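Local coordinates for protein OBCA, Oxalate Biosynthetic Component A (Burkholderia glumae, PDB 4NNB) that is, by its name, a biosynthetic component and carries a magnesium ion and an oxaloacetate ion in a TIM-barrel domain, at residues A[35-40]-A[237-242]; A[140-145]-A[483-488]; A[218-223]-A[497-502]; A[257-262]-A[297-302]. All blocks are in the same frame, centred on the assembly; numbering follows the deposited sequence.

The model is a TIM barrel with further parts outside the main sheet, among them the hairpin 234-238/242-246 and the small sheet that includes strand 141-142. Contacts 3 and 4 belong to the barrel; their nearest atoms are about 8 Å apart and their centres about 23 Å. In contact 4 the side chain of Tyr258 comes to about 8 Å from the oxaloacetate ion and also from the magnesium ion, which His224, His226 and Glu475 hold. Strand 222-229, entered through contact 3, carries both histidines. Contact 2 joins the small sheet to the loop at 483-488, about 6 Å from contact 3 at the nearest atoms. Contact 1 is the outlier, at a surface hairpin, its centre about 34 Å from that of the chain.

Contact 1. Residues A[35-40]-A[237-242]; sequences GFFDAD and EIPGLG
Phe36 and Phe37 both meet Pro239, which lies at the turn of a two-stranded antiparallel hairpin formed by strands 234-238 and 242-246. The hairpin has a classic beta bulge next to the turn: Leu241 and Gly242 together face Ile238, and Ile238 and Gly242 exchange backbone hydrogen bonds. Gly240, in the turn, has positive phi.

The tighter half of the contact is made by Phe37. Its CG is anti to the carbonyl carbon (chi1 -54°), and from there the ring reaches the hairpin with its far end, CZ. That atom lies 3.6 Å from Glu237 O, with the oxygen at the ring edge near its plane, and Pro239 CD comes just as near to CZ, at 3.6 Å. Behind this, Ile238 is buried, and its side chain and that of Leu241 rest on Ile28 of strand 27-29.

On the solvent side the packing thins out. Phe36 is exposed and meets the same proline through one ring face: Pro239 CB stands 4.2 Å from the centroid of the Phe36 ring, a CH-pi contact displaced toward the rim. No hydrogen bond crosses between the segments. Further along, the loop runs toward helix 41-51, where Asp38 OD1 accepts from Arg41 N and, in a weak bond, from Asp40 N. The proline thus serves both rings with different atoms, CD to Phe37 and CB with CG to Phe36; the last of these, Pro239 CG, lies 3.9 Å from Phe36 CD1.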
loop_
_atom_site.group_PDB
_atom_site.type_symbol
_atom_site.label_atom_id
_atom_site.label_comp_id
_atom_site.label_asym_id
_atom_site.label_seq_id
_atom_site.Cartn_x
_atom_site.Cartn_y
_atom_site.Cartn_z
ATOM N N GLY A 35 -12.819 -32.190 -13.722
ATOM C CA GLY A 35 -13.998 -33.029 -13.816
ATOM C C GLY A 35 -15.163 -32.282 -14.435
ATOM O O GLY A 35 -16.300 -32.740 -14.379
ATOM N N PHE A 36 -14.875 -31.122 -15.021
ATOM C CA PHE A 36 -15.882 -30.339 -15.735
ATOM C C PHE A 36 -15.294 -29.684 -16.975
ATOM O O PHE A 36 -16.011 -29.336 -17.913
ATOM C CB PHE A 36 -16.473 -29.270 -14.829
ATOM C CG PHE A 36 -17.830 -29.602 -14.320
ATOM C CD1 PHE A 36 -18.947 -29.331 -15.085
ATOM C CD2 PHE A 36 -17.991 -30.188 -13.076
ATOM C CE1 PHE A 36 -20.204 -29.635 -14.621
ATOM C CE2 PHE A 36 -19.248 -30.495 -12.601
ATOM C CZ PHE A 36 -20.354 -30.220 -13.375
ATOM N N PHE A 37 -13.983 -29.496 -16.961
ATOM C CA PHE A 37 -13.274 -29.012 -18.130
ATOM C C PHE A 37 -12.282 -30.097 -18.543
ATOM O O PHE A 37 -11.948 -30.969 -17.738
ATOM C CB PHE A 37 -12.551 -27.703 -17.808
ATOM C CG PHE A 37 -13.445 -26.640 -17.224
ATOM C CD1 PHE A 37 -14.189 -25.809 -18.045
ATOM C CD2 PHE A 37 -13.533 -26.470 -15.850
ATOM C CE1 PHE A 37 -15.010 -24.827 -17.507
ATOM C CE2 PHE A 37 -14.352 -25.493 -15.305
ATOM C CZ PHE A 37 -15.091 -24.669 -16.135
ATOM N N ASP A 38 -11.825 -30.064 -19.791
ATOM C CA ASP A 38 -10.777 -30.991 -20.216
ATOM C C ASP A 38 -9.547 -30.768 -19.339
ATOM O O ASP A 38 -9.339 -29.666 -18.831
ATOM C CB ASP A 38 -10.434 -30.800 -21.698
ATOM C CG ASP A 38 -9.835 -29.440 -21.989
ATOM O OD1 ASP A 38 -8.588 -29.328 -21.998
ATOM O OD2 ASP A 38 -10.610 -28.484 -22.208
ATOM N N ALA A 39 -8.736 -31.807 -19.162
ATOM C CA ALA A 39 -7.598 -31.740 -18.244
ATOM C C ALA A 39 -6.619 -30.608 -18.571
ATOM O O ALA A 39 -5.864 -30.162 -17.703
ATOM C CB ALA A 39 -6.872 -33.075 -18.204
ATOM N N ASP A 40 -6.647 -30.142 -19.816
ATOM C CA ASP A 40 -5.714 -29.116 -20.275
ATOM C C ASP A 40 -6.217 -27.686 -20.093
ATOM O O ASP A 40 -5.432 -26.789 -19.784
ATOM C CB ASP A 40 -5.318 -29.358 -21.734
ATOM C CG ASP A 40 -4.095 -30.239 -21.862
ATOM O OD1 ASP A 40 -3.386 -30.129 -22.885
ATOM O OD2 ASP A 40 -3.836 -31.033 -20.933
ATOM N N GLU A 237 -15.917 -18.505 -15.656
ATOM C CA GLU A 237 -17.133 -19.125 -15.148
ATOM C C GLU A 237 -16.886 -20.572 -14.733
ATOM O O GLU A 237 -16.289 -21.348 -15.476
ATOM C CB GLU A 237 -18.266 -19.038 -16.174
ATOM C CG GLU A 237 -19.617 -19.500 -15.632
ATOM C CD GLU A 237 -20.781 -18.683 -16.169
ATOM O OE1 GLU A 237 -21.248 -18.972 -17.291
ATOM O OE2 GLU A 237 -21.226 -17.752 -15.465
ATOM N N ILE A 238 -17.337 -20.917 -13.532
ATOM C CA ILE A 238 -17.112 -22.247 -12.969
ATOM C C ILE A 238 -18.427 -22.847 -12.490
ATOM O O ILE A 238 -19.068 -22.306 -11.590
ATOM C CB ILE A 238 -16.098 -22.183 -11.814
ATOM C CG1 ILE A 238 -14.724 -21.773 -12.355
ATOM C CG2 ILE A 238 -16.019 -23.518 -11.090
ATOM C CD1 ILE A 238 -13.653 -21.622 -11.303
ATOM N N PRO A 239 -18.849 -23.960 -13.108
ATOM C CA PRO A 239 -20.141 -24.569 -12.765
ATOM C C PRO A 239 -20.209 -24.955 -11.294
ATOM O O PRO A 239 -19.194 -25.325 -10.705
ATOM C CB PRO A 239 -20.181 -25.821 -13.647
ATOM C CG PRO A 239 -19.277 -25.502 -14.798
ATOM C CD PRO A 239 -18.169 -24.680 -14.197
ATOM N N GLY A 240 -21.393 -24.844 -10.702
ATOM C CA GLY A 240 -21.562 -25.150 -9.295
ATOM C C GLY A 240 -20.761 -24.218 -8.408
ATOM O O GLY A 240 -20.364 -24.588 -7.301
ATOM N N LEU A 241 -20.514 -23.005 -8.896
ATOM C CA LEU A 241 -19.736 -22.037 -8.134
ATOM C C LEU A 241 -20.055 -20.610 -8.542
ATOM O O LEU A 241 -20.380 -19.783 -7.696
ATOM C CB LEU A 241 -18.234 -22.302 -8.276
ATOM C CG LEU A 241 -17.408 -21.671 -7.154
ATOM C CD1 LEU A 241 -17.924 -22.150 -5.812
ATOM C CD2 LEU A 241 -15.946 -22.013 -7.301
ATOM N N GLY A 242 -19.957 -20.321 -9.837
ATOM C CA GLY A 242 -20.231 -18.983 -10.324
ATOM C C GLY A 242 -19.016 -18.337 -10.967
ATOM O O GLY A 242 -18.067 -19.019 -11.355
#

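Contact 2. Residues A[140-145]-A[483-488]; sequences WIVSEQ and ARVPGG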
loop_
_atom_site.group_PDB
_atom_site.type_symbol
_atom_site.label_atom_id
_atom_site.label_comp_id
_atom_site.label_asym_id
_atom_site.label_seq_id
_atom_site.Cartn_x
_atom_site.Cartn_y
_atom_site.Cartn_z
ATOM N N TRP A 140 -15.299 -8.293 6.291
ATOM C CA TRP A 140 -15.937 -8.281 7.612
ATOM C C TRP A 140 -15.423 -7.049 8.328
ATOM O O TRP A 140 -14.325 -6.575 8.033
ATOM C CB TRP A 140 -15.551 -9.513 8.434
ATOM C CG TRP A 140 -16.059 -10.836 7.931
ATOM C CD1 TRP A 140 -15.921 -11.346 6.669
ATOM C CD2 TRP A 140 -16.722 -11.854 8.705
ATOM N NE1 TRP A 140 -16.479 -12.610 6.606
ATOM C CE2 TRP A 140 -16.977 -12.939 7.841
ATOM C CE3 TRP A 140 -17.136 -11.939 10.038
ATOM C CZ2 TRP A 140 -17.631 -14.107 8.275
ATOM C CZ3 TRP A 140 -17.784 -13.100 10.469
ATOM C CH2 TRP A 140 -18.021 -14.165 9.590
ATOM N N ILE A 141 -16.194 -6.525 9.272
ATOM C CA ILE A 141 -15.752 -5.340 10.003
ATOM C C ILE A 141 -15.765 -5.553 11.511
ATOM O O ILE A 141 -16.429 -6.461 12.014
ATOM C CB ILE A 141 -16.569 -4.079 9.613
ATOM C CG1 ILE A 141 -18.066 -4.307 9.817
ATOM C CG2 ILE A 141 -16.308 -3.713 8.142
ATOM C CD1 ILE A 141 -18.609 -3.754 11.113
ATOM N N VAL A 142 -15.012 -4.723 12.222
ATOM C CA VAL A 142 -14.975 -4.786 13.679
ATOM C C VAL A 142 -16.055 -3.872 14.259
ATOM O O VAL A 142 -16.143 -2.703 13.884
ATOM C CB VAL A 142 -13.603 -4.340 14.215
ATOM C CG1 VAL A 142 -13.628 -4.227 15.728
ATOM C CG2 VAL A 142 -12.500 -5.292 13.748
ATOM N N SER A 143 -16.885 -4.392 15.160
ATOM C CA SER A 143 -17.912 -3.552 15.798
ATOM C C SER A 143 -17.350 -2.793 17.006
ATOM O O SER A 143 -16.214 -3.028 17.422
ATOM C CB SER A 143 -19.101 -4.403 16.246
ATOM O OG SER A 143 -18.757 -5.160 17.397
ATOM N N GLU A 144 -18.146 -1.901 17.596
ATOM C CA GLU A 144 -17.677 -1.168 18.783
ATOM C C GLU A 144 -17.403 -2.096 19.972
ATOM O O GLU A 144 -16.616 -1.768 20.857
ATOM C CB GLU A 144 -18.650 -0.054 19.191
ATOM C CG GLU A 144 -18.139 0.819 20.354
ATOM C CD GLU A 144 -16.674 1.256 20.188
ATOM O OE1 GLU A 144 -16.297 1.725 19.085
ATOM O OE2 GLU A 144 -15.901 1.125 21.169
ATOM N N GLN A 145 -18.039 -3.262 19.984
ATOM C CA GLN A 145 -17.814 -4.213 21.066
ATOM C C GLN A 145 -16.622 -5.109 20.756
ATOM O O GLN A 145 -16.231 -5.943 21.576
ATOM C CB GLN A 145 -19.072 -5.054 21.335
ATOM C CG GLN A 145 -20.264 -4.251 21.876
ATOM C CD GLN A 145 -20.907 -3.352 20.827
ATOM O OE1 GLN A 145 -20.956 -3.694 19.639
ATOM N NE2 GLN A 145 -21.399 -2.190 21.261
ATOM N N ALA A 483 -7.600 -1.342 19.063
ATOM C CA ALA A 483 -7.532 -1.936 20.402
ATOM C C ALA A 483 -8.795 -2.719 20.793
ATOM O O ALA A 483 -8.761 -3.539 21.710
ATOM C CB ALA A 483 -7.217 -0.861 21.445
ATOM N N ARG A 484 -9.900 -2.471 20.093
ATOM C CA ARG A 484 -11.164 -3.142 20.397
ATOM C C ARG A 484 -11.129 -4.637 20.101
ATOM O O ARG A 484 -11.828 -5.427 20.750
ATOM C CB ARG A 484 -12.305 -2.498 19.609
ATOM C CG ARG A 484 -12.476 -1.007 19.857
ATOM C CD ARG A 484 -13.500 -0.403 18.912
ATOM N NE ARG A 484 -13.136 -0.593 17.503
ATOM C CZ ARG A 484 -13.843 -0.129 16.474
ATOM N NH1 ARG A 484 -14.948 0.569 16.683
ATOM N NH2 ARG A 484 -13.446 -0.368 15.232
ATOM N N VAL A 485 -10.330 -5.030 19.112
ATOM C CA VAL A 485 -10.373 -6.408 18.620
ATOM C C VAL A 485 -9.188 -7.203 19.157
ATOM O O VAL A 485 -8.076 -6.672 19.257
ATOM C CB VAL A 485 -10.456 -6.455 17.059
ATOM C CG1 VAL A 485 -9.098 -6.136 16.416
ATOM C CG2 VAL A 485 -10.987 -7.801 16.576
ATOM N N PRO A 486 -9.430 -8.463 19.568
ATOM C CA PRO A 486 -8.295 -9.282 20.005
ATOM C C PRO A 486 -7.249 -9.378 18.903
ATOM O O PRO A 486 -7.603 -9.445 17.715
ATOM C CB PRO A 486 -8.931 -10.653 20.265
ATOM C CG PRO A 486 -10.334 -10.319 20.697
ATOM C CD PRO A 486 -10.727 -9.104 19.863
ATOM N N GLY A 487 -5.979 -9.370 19.291
ATOM C CA GLY A 487 -4.891 -9.312 18.328
ATOM C C GLY A 487 -4.492 -7.881 17.987
ATOM O O GLY A 487 -3.353 -7.620 17.603
ATOM N N GLY A 488 -5.447 -6.960 18.101
ATOM C CA GLY A 488 -5.189 -5.532 17.984
ATOM C C GLY A 488 -4.940 -4.938 16.598
ATOM O O GLY A 488 -4.676 -3.732 16.494
#
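Arg484 and Glu144 form a salt bridge, with Arg484 NH1 donating to Glu144 OE1 at 3.0 Å and an N-H...O angle of 156°. The carboxylate oxygen sits almost in the guanidinium plane, whereas the nitrogen approaches from above the carboxylate plane; the two flat groups are turned 49° apart. Glu144 starts out away from the loop and reaches back by bending its chain at chi2 (46°). Arg484 NH2 has its own partner, Asp482, so acidic groups serve two nitrogens of the same guanidinium. Over one face of the group stands Ser143 O, 3.9 Å from Arg484 CZ.

Moving inward, the contact turns apolar. Val142 points at the loop; its CG1 lies 3.9 Å from Arg484 NH2, and its CG2 packs 4.1 Å from Val485 CB, the two valines crossing at about a right angle. Leu148 of strand 148-149 touches both. Val485 also opens a type II turn that runs to Gly488, and Ser143 OG accepts from Gln145 N in an ST turn.

The contact therefore joins a buried valine pair to a more exposed charged pair, where the two acids probably favour a charged arginine and restrict rotation of its guanidinium.

Contact 3. Residues A[218-223]-A[497-502]; sequences AGAAVV and EQVSLV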
loop_
_atom_site.group_PDB
_atom_site.type_symbol
_atom_site.label_atom_id
_atom_site.label_comp_id
_atom_site.label_asym_id
_atom_site.label_seq_id
_atom_site.Cartn_x
_atom_site.Cartn_y
_atom_site.Cartn_z
ATOM N N ALA A 218 -10.103 13.851 5.793
ATOM C CA ALA A 218 -9.672 13.244 7.043
ATOM C C ALA A 218 -8.384 13.896 7.531
ATOM O O ALA A 218 -7.914 13.603 8.632
ATOM C CB ALA A 218 -9.482 11.715 6.878
ATOM N N GLY A 219 -7.801 14.765 6.706
ATOM C CA GLY A 219 -6.645 15.538 7.128
ATOM C C GLY A 219 -5.420 15.581 6.216
ATOM O O GLY A 219 -4.453 16.268 6.527
ATOM N N ALA A 220 -5.442 14.858 5.098
ATOM C CA ALA A 220 -4.261 14.802 4.235
ATOM C C ALA A 220 -4.146 16.078 3.402
ATOM O O ALA A 220 -5.112 16.495 2.764
ATOM C CB ALA A 220 -4.301 13.559 3.323
ATOM N N ALA A 221 -2.967 16.693 3.404
ATOM C CA ALA A 221 -2.732 17.892 2.597
ATOM C C ALA A 221 -2.308 17.549 1.159
ATOM O O ALA A 221 -2.551 18.322 0.230
ATOM C CB ALA A 221 -1.676 18.770 3.262
ATOM N N VAL A 222 -1.662 16.400 0.991
ATOM C CA VAL A 222 -1.120 15.990 -0.305
ATOM C C VAL A 222 -1.545 14.552 -0.593
ATOM O O VAL A 222 -1.550 13.710 0.308
ATOM C CB VAL A 222 0.432 16.083 -0.318
ATOM C CG1 VAL A 222 1.009 15.515 -1.626
ATOM C CG2 VAL A 222 0.897 17.536 -0.097
ATOM N N VAL A 223 -1.908 14.262 -1.839
ATOM C CA VAL A 223 -2.278 12.901 -2.198
ATOM C C VAL A 223 -1.379 12.373 -3.319
ATOM O O VAL A 223 -1.362 12.926 -4.425
ATOM C CB VAL A 223 -3.752 12.803 -2.631
ATOM C CG1 VAL A 223 -4.138 11.334 -2.856
ATOM C CG2 VAL A 223 -4.665 13.450 -1.567
ATOM N N GLU A 497 -8.855 6.297 6.626
ATOM C CA GLU A 497 -8.855 5.867 8.023
ATOM C C GLU A 497 -7.449 5.957 8.610
ATOM O O GLU A 497 -7.268 6.417 9.743
ATOM C CB GLU A 497 -9.441 4.459 8.192
ATOM C CG GLU A 497 -9.506 4.042 9.662
ATOM C CD GLU A 497 -10.237 2.743 9.873
ATOM O OE1 GLU A 497 -11.118 2.706 10.749
ATOM O OE2 GLU A 497 -9.923 1.750 9.174
ATOM N N GLN A 498 -6.455 5.545 7.826
ATOM C CA GLN A 498 -5.059 5.660 8.240
ATOM C C GLN A 498 -4.653 7.110 8.435
ATOM O O GLN A 498 -3.914 7.428 9.367
ATOM C CB GLN A 498 -4.147 4.942 7.233
ATOM C CG GLN A 498 -4.493 3.446 7.125
ATOM C CD GLN A 498 -3.875 2.766 5.912
ATOM O OE1 GLN A 498 -3.751 3.367 4.838
ATOM N NE2 GLN A 498 -3.479 1.509 6.081
ATOM N N VAL A 499 -5.157 7.986 7.569
ATOM C CA VAL A 499 -4.943 9.421 7.707
ATOM C C VAL A 499 -5.527 9.964 9.030
ATOM O O VAL A 499 -4.847 10.707 9.744
ATOM C CB VAL A 499 -5.533 10.192 6.504
ATOM C CG1 VAL A 499 -5.460 11.694 6.733
ATOM C CG2 VAL A 499 -4.795 9.816 5.201
ATOM N N SER A 500 -6.772 9.592 9.345
ATOM C CA SER A 500 -7.443 10.060 10.570
ATOM C C SER A 500 -6.662 9.657 11.800
ATOM O O SER A 500 -6.478 10.458 12.710
ATOM C CB SER A 500 -8.868 9.498 10.684
ATOM O OG SER A 500 -9.659 9.884 9.582
ATOM N N LEU A 501 -6.206 8.408 11.808
ATOM C CA LEU A 501 -5.480 7.850 12.938
ATOM C C LEU A 501 -4.105 8.472 13.137
ATOM O O LEU A 501 -3.716 8.760 14.267
ATOM C CB LEU A 501 -5.366 6.332 12.805
ATOM C CG LEU A 501 -6.667 5.573 13.062
ATOM C CD1 LEU A 501 -6.547 4.129 12.597
ATOM C CD2 LEU A 501 -7.024 5.632 14.550
ATOM N N VAL A 502 -3.358 8.689 12.062
ATOM C CA VAL A 502 -2.068 9.341 12.237
ATOM C C VAL A 502 -2.244 10.805 12.662
ATOM O O VAL A 502 -1.477 11.309 13.476
ATOM C CB VAL A 502 -1.152 9.223 10.997
ATOM C CG1 VAL A 502 -1.587 10.190 9.917
ATOM C CG2 VAL A 502 0.288 9.519 11.402
HETATM O O HOH W 1 -9.658 13.042 10.655
#
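A Schellman motif closes helix 205-217 of the barrel, with Gly219 at positive phi, and here Ala218 and Ala220 lie against Val499 and Ser500 of helix 495-507. One methyl group does most of the work. Val499 CG1, held anti to its own nitrogen by chi1 of 173°, projects into the bend of the connecting loop and lies 3.6 Å from Ala218 O and equally 3.6 Å from Ala220 N. The alanine methyls line the same spot: Ala218 CB is 4.0 Å from Val499 CG1, and Ala220 CB is 4.1 Å from it. Both Val499 and Ala220 also touch Ala10 of strand 5-10.

Toward the outer side, Ser500 OG sits only 3.3 Å from Ala218 CB. This hydroxyl is bonded within its own helix to Trp496 O. A water donates to Ala218 O at 2.7 Å and has a weak link to Ser500 OG, so the polar traffic between the segments is indirect.

With small residues in the loop, the helix can come close to the backbone, and Ala218 CA and Ser500 CA are 5.2 Å apart. Beyond Ala220 the chain enters strand 222-229, making this one of the alpha-to-beta connections of a TIM barrel.

Contact 4. Residues A[257-262]-A[297-302]; sequences DYDAIV and KFYDDV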
loop_
_atom_site.group_PDB
_atom_site.type_symbol
_atom_site.label_atom_id
_atom_site.label_comp_id
_atom_site.label_asym_id
_atom_site.label_seq_id
_atom_site.Cartn_x
_atom_site.Cartn_y
_atom_site.Cartn_z
ATOM N N ASP A 257 -6.913 7.688 -17.460
ATOM C CA ASP A 257 -7.336 7.722 -16.052
ATOM C C ASP A 257 -7.057 9.085 -15.422
ATOM O O ASP A 257 -7.934 9.684 -14.789
ATOM C CB ASP A 257 -6.678 6.597 -15.240
ATOM C CG ASP A 257 -7.291 5.237 -15.523
ATOM O OD1 ASP A 257 -8.247 5.198 -16.307
ATOM O OD2 ASP A 257 -6.825 4.212 -14.968
ATOM N N TYR A 258 -5.844 9.599 -15.611
ATOM C CA TYR A 258 -5.515 10.913 -15.066
ATOM C C TYR A 258 -6.331 12.041 -15.696
ATOM O O TYR A 258 -6.650 13.015 -15.033
ATOM C CB TYR A 258 -4.004 11.189 -15.156
ATOM C CG TYR A 258 -3.230 10.462 -14.078
ATOM C CD1 TYR A 258 -3.479 10.724 -12.738
ATOM C CD2 TYR A 258 -2.265 9.520 -14.393
ATOM C CE1 TYR A 258 -2.787 10.072 -11.737
ATOM C CE2 TYR A 258 -1.555 8.862 -13.395
ATOM C CZ TYR A 258 -1.822 9.144 -12.073
ATOM O OH TYR A 258 -1.139 8.493 -11.070
ATOM N N ASP A 259 -6.672 11.909 -16.973
ATOM C CA ASP A 259 -7.521 12.908 -17.636
ATOM C C ASP A 259 -8.871 13.015 -16.934
ATOM O O ASP A 259 -9.504 14.076 -16.928
ATOM C CB ASP A 259 -7.745 12.532 -19.102
ATOM C CG ASP A 259 -6.554 12.869 -19.981
ATOM O OD1 ASP A 259 -5.613 13.537 -19.490
ATOM O OD2 ASP A 259 -6.584 12.484 -21.167
ATOM N N ALA A 260 -9.288 11.908 -16.333
ATOM C CA ALA A 260 -10.528 11.860 -15.563
ATOM C C ALA A 260 -10.287 12.295 -14.115
ATOM O O ALA A 260 -10.993 13.165 -13.591
ATOM C CB ALA A 260 -11.127 10.461 -15.616
ATOM N N ILE A 261 -9.272 11.711 -13.477
ATOM C CA ILE A 261 -9.019 11.964 -12.054
ATOM C C ILE A 261 -8.722 13.423 -11.719
ATOM O O ILE A 261 -9.311 13.976 -10.786
ATOM C CB ILE A 261 -7.893 11.053 -11.492
ATOM C CG1 ILE A 261 -8.337 9.592 -11.539
ATOM C CG2 ILE A 261 -7.523 11.454 -10.075
ATOM C CD1 ILE A 261 -7.192 8.574 -11.554
ATOM N N VAL A 262 -7.807 14.045 -12.457
ATOM C CA VAL A 262 -7.400 15.406 -12.129
ATOM C C VAL A 262 -8.584 16.392 -12.044
ATOM O O VAL A 262 -8.749 17.048 -11.015
ATOM C CB VAL A 262 -6.258 15.932 -13.041
ATOM C CG1 VAL A 262 -6.005 17.401 -12.775
ATOM C CG2 VAL A 262 -4.975 15.100 -12.817
ATOM N N LYS A 297 1.252 17.128 -17.772
ATOM C CA LYS A 297 0.946 18.211 -18.700
ATOM C C LYS A 297 0.126 19.281 -18.000
ATOM O O LYS A 297 -0.366 19.065 -16.892
ATOM C CB LYS A 297 0.129 17.646 -19.849
ATOM C CG LYS A 297 -1.173 17.013 -19.374
ATOM C CD LYS A 297 -2.019 16.546 -20.533
ATOM C CE LYS A 297 -3.379 16.065 -20.055
ATOM N NZ LYS A 297 -4.016 15.148 -21.053
ATOM N N PHE A 298 -0.018 20.437 -18.645
ATOM C CA PHE A 298 -1.020 21.415 -18.239
ATOM C C PHE A 298 -2.403 20.820 -18.504
ATOM O O PHE A 298 -2.723 20.463 -19.633
ATOM C CB PHE A 298 -0.832 22.715 -19.032
ATOM C CG PHE A 298 -1.707 23.846 -18.570
ATOM C CD1 PHE A 298 -2.955 24.052 -19.137
ATOM C CD2 PHE A 298 -1.274 24.711 -17.578
ATOM C CE1 PHE A 298 -3.770 25.105 -18.709
ATOM C CE2 PHE A 298 -2.078 25.763 -17.148
ATOM C CZ PHE A 298 -3.325 25.958 -17.716
ATOM N N TYR A 299 -3.213 20.679 -17.457
ATOM C CA TYR A 299 -4.576 20.184 -17.621
ATOM C C TYR A 299 -5.529 21.363 -17.838
ATOM O O TYR A 299 -5.809 22.103 -16.901
ATOM C CB TYR A 299 -5.011 19.351 -16.395
ATOM C CG TYR A 299 -4.379 17.973 -16.346
ATOM C CD1 TYR A 299 -5.074 16.847 -16.763
ATOM C CD2 TYR A 299 -3.071 17.811 -15.909
ATOM C CE1 TYR A 299 -4.476 15.588 -16.737
ATOM C CE2 TYR A 299 -2.472 16.559 -15.869
ATOM C CZ TYR A 299 -3.170 15.459 -16.292
ATOM O OH TYR A 299 -2.557 14.218 -16.249
ATOM N N ASP A 300 -6.012 21.544 -19.069
ATOM C CA ASP A 300 -6.878 22.689 -19.390
ATOM C C ASP A 300 -8.128 22.793 -18.505
ATOM O O ASP A 300 -8.579 23.894 -18.189
ATOM C CB ASP A 300 -7.330 22.654 -20.855
ATOM C CG ASP A 300 -6.192 22.856 -21.833
ATOM O OD1 ASP A 300 -6.254 22.252 -22.926
ATOM O OD2 ASP A 300 -5.246 23.613 -21.522
ATOM N N ASP A 301 -8.695 21.654 -18.115
ATOM C CA ASP A 301 -9.931 21.659 -17.335
ATOM C C ASP A 301 -9.716 22.232 -15.954
ATOM O O ASP A 301 -10.659 22.555 -15.249
ATOM C CB ASP A 301 -10.460 20.245 -17.171
ATOM C CG ASP A 301 -10.845 19.625 -18.474
ATOM O OD1 ASP A 301 -11.011 20.386 -19.451
ATOM O OD2 ASP A 301 -10.979 18.379 -18.511
ATOM N N VAL A 302 -8.456 22.360 -15.578
ATOM C CA VAL A 302 -8.093 22.608 -14.205
ATOM C C VAL A 302 -7.201 23.847 -14.113
ATOM O O VAL A 302 -7.044 24.455 -13.050
ATOM C CB VAL A 302 -7.470 21.303 -13.672
ATOM C CG1 VAL A 302 -6.172 21.505 -12.942
ATOM C CG2 VAL A 302 -8.503 20.548 -12.891
HETATM O O HOH W 2 -2.875 12.308 -18.419
HETATM O O HOH W 3 -8.796 16.123 -18.393
#
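Asp259 OD1 is gripped by two donors: Lys297 NZ at 2.8 Å, in a salt bridge, and a water whose oxygen lies 3.2 Å away. The lysine nitrogen arrives on the syn side of the carboxylate, 22° out of its plane. The same water also donates to Tyr299 OH, which is bonded to His295 O as well, so helix and loop share a small polar network.

Tyr299 is packed on both faces. Val262 CG2 lies over one, 4.0 Å from the ring centroid and 16° off its normal, a CH-pi contact; Lys297 CE lies over the opposite face, 3.5 Å above the plane and offset toward the rim. With its chain extended beyond CG, the lysine runs past the ring to reach the aspartate. Tyr258 CB touches Tyr299 OH at 3.5 Å. Further along, Val262 CG1 meets Val302 CG2 at 4.0 Å, and a second water donates to both Asp259 O and Asp301 OD2.

Helix 255-268 is held between this loop and the barrel wall: on its barrel side Tyr258 touches Leu225 and Thr227 of strand 222-229 and Leu276 of strand 273-276, and Val262 rests on Leu274 of the latter strand, while Ile261 meets Ile208 of the neighbouring helix 205-217.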